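Local coordinates for CRISPR protein (Archaeoglobus fulgidus, PDB 4MJK) that is a Cas5-family CRISPR-associated protein and probably serves as a subunit of the type I-A Cascade complex that holds CRISPR RNA, at residues Gly70-Cys76 with Glu124-Arg129. Residues are numbered along the deposited sequence; the frame is centred on the assembly and turned at random.
Sequences GWKALNC and EAPKIR
K72 and R129 form an antiparallel hydrogen-bonded pair in the main sheet of this Cas5 (RAMP-like) fold. Strand 66-73 is one of the two edge strands of the sheet within the chain; strand 127-134 is its neighbour, followed by strand 2-10. K72 N donates to R129 O at 3.0 Å. R129 N returns a bond to K72 O. L74 N then meets K127 O almost straight (176° at the hydrogen), although L74 has already left the strand.

Beyond this the side chain of N75 takes over the pairing. Its CG sits between the backbone N and the carbonyl carbon (chi1 70°), which turns the amide toward 125-127. OD1 accepts K127 N at 2.8 Å, in the carbonyl plane and on a lone pair. ND2 bonds A125 O, 3.0 Å away, straight at the hydrogen but from above the A125 carbonyl plane, and also hydrogen-bonds N122 OD1. A leucine here would probably leave K127 N and A125 O without these partners and segment 124-126 less tightly held against the end of strand 66-73.

Apolar contacts line one face: W71 CB meets I128 CG2, and C76 CB packs on P126 CB at 3.6 Å. On the other face K72 and R129 run side by side. Their like charges have separate acid partners: D177 and E258 for K72, D7 for R129. L74 crosses R129 at about a right angle, its CD2 3.9 Å above the centre of the guanidinium plane.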
# COMPACT_ATOMS: atom_id res chain seq x y z
N GLY A 70 22.21 0.74 8.53
CA GLY A 70 21.88 -0.36 7.63
C GLY A 70 20.51 -0.90 7.99
O GLY A 70 19.99 -0.61 9.07
N TRP A 71 19.93 -1.70 7.11
CA TRP A 71 18.59 -2.22 7.34
C TRP A 71 18.40 -3.49 6.54
O TRP A 71 19.15 -3.76 5.60
CB TRP A 71 17.53 -1.19 6.93
CG TRP A 71 17.66 -0.75 5.49
CD1 TRP A 71 17.00 -1.26 4.41
CD2 TRP A 71 18.55 0.26 4.99
NE1 TRP A 71 17.41 -0.61 3.26
CE2 TRP A 71 18.37 0.32 3.59
CE3 TRP A 71 19.47 1.13 5.59
CZ2 TRP A 71 19.06 1.21 2.79
CZ3 TRP A 71 20.16 2.02 4.78
CH2 TRP A 71 19.96 2.05 3.39
N LYS A 72 17.41 -4.27 6.94
CA LYS A 72 17.04 -5.49 6.24
C LYS A 72 15.57 -5.81 6.49
O LYS A 72 15.02 -5.48 7.54
CB LYS A 72 17.92 -6.66 6.67
CG LYS A 72 17.71 -7.07 8.11
CD LYS A 72 18.73 -8.10 8.56
CE LYS A 72 18.54 -8.43 10.04
NZ LYS A 72 19.54 -9.44 10.56
N ALA A 73 14.95 -6.45 5.51
CA ALA A 73 13.56 -6.88 5.63
C ALA A 73 13.56 -8.09 6.55
O ALA A 73 14.50 -8.86 6.52
CB ALA A 73 12.99 -7.26 4.26
N LEU A 74 12.53 -8.22 7.38
CA LEU A 74 12.37 -9.39 8.23
C LEU A 74 11.39 -10.37 7.62
O LEU A 74 11.50 -11.57 7.82
CB LEU A 74 11.89 -8.96 9.64
CG LEU A 74 12.86 -7.99 10.34
CD1 LEU A 74 12.31 -7.46 11.67
CD2 LEU A 74 14.21 -8.65 10.53
N ASN A 75 10.42 -9.87 6.87
CA ASN A 75 9.35 -10.75 6.39
C ASN A 75 8.66 -10.21 5.14
O ASN A 75 7.50 -10.52 4.89
CB ASN A 75 8.30 -10.93 7.48
CG ASN A 75 7.51 -9.66 7.71
OD1 ASN A 75 7.97 -8.57 7.35
ND2 ASN A 75 6.32 -9.78 8.27
N CYS A 76 9.35 -9.39 4.37
CA CYS A 76 8.68 -8.72 3.27
C CYS A 76 9.61 -8.47 2.10
O CYS A 76 10.84 -8.60 2.21
CB CYS A 76 8.03 -7.41 3.74
SG CYS A 76 9.19 -6.13 4.31
N GLU A 124 1.85 -11.60 8.72
CA GLU A 124 2.08 -10.40 9.53
C GLU A 124 2.21 -9.17 8.65
O GLU A 124 2.46 -9.26 7.45
CB GLU A 124 3.35 -10.53 10.35
CG GLU A 124 3.44 -11.77 11.20
CD GLU A 124 4.66 -11.72 12.08
OE1 GLU A 124 5.75 -12.12 11.60
OE2 GLU A 124 4.54 -11.26 13.24
N ALA A 125 2.05 -8.01 9.27
CA ALA A 125 2.34 -6.75 8.61
C ALA A 125 3.83 -6.75 8.21
O ALA A 125 4.65 -7.38 8.85
CB ALA A 125 2.03 -5.60 9.54
N PRO A 126 4.17 -6.07 7.11
CA PRO A 126 5.57 -6.08 6.68
C PRO A 126 6.48 -5.32 7.65
O PRO A 126 6.11 -4.23 8.11
CB PRO A 126 5.53 -5.37 5.33
CG PRO A 126 4.27 -4.57 5.35
CD PRO A 126 3.30 -5.32 6.19
N LYS A 127 7.64 -5.89 7.95
CA LYS A 127 8.55 -5.31 8.93
C LYS A 127 9.97 -5.17 8.38
O LYS A 127 10.44 -6.02 7.63
CB LYS A 127 8.61 -6.20 10.18
CG LYS A 127 7.35 -6.13 11.04
CD LYS A 127 7.55 -6.89 12.35
CE LYS A 127 7.81 -8.37 12.09
NZ LYS A 127 8.39 -9.07 13.28
N ILE A 128 10.63 -4.08 8.76
CA ILE A 128 12.03 -3.84 8.42
C ILE A 128 12.80 -3.53 9.70
O ILE A 128 12.27 -2.84 10.58
CB ILE A 128 12.17 -2.63 7.44
CG1 ILE A 128 11.48 -2.94 6.11
CG2 ILE A 128 13.67 -2.29 7.22
CD1 ILE A 128 11.47 -1.78 5.13
N ARG A 129 14.02 -4.05 9.83
CA ARG A 129 14.87 -3.75 10.98
C ARG A 129 16.00 -2.80 10.58
O ARG A 129 16.72 -3.06 9.60
CB ARG A 129 15.45 -5.03 11.59
CG ARG A 129 16.40 -4.76 12.78
CD ARG A 129 16.87 -6.06 13.48
NE ARG A 129 15.73 -6.83 13.98
CZ ARG A 129 15.72 -8.15 14.12
NH1 ARG A 129 16.80 -8.86 13.81
NH2 ARG A 129 14.64 -8.78 14.57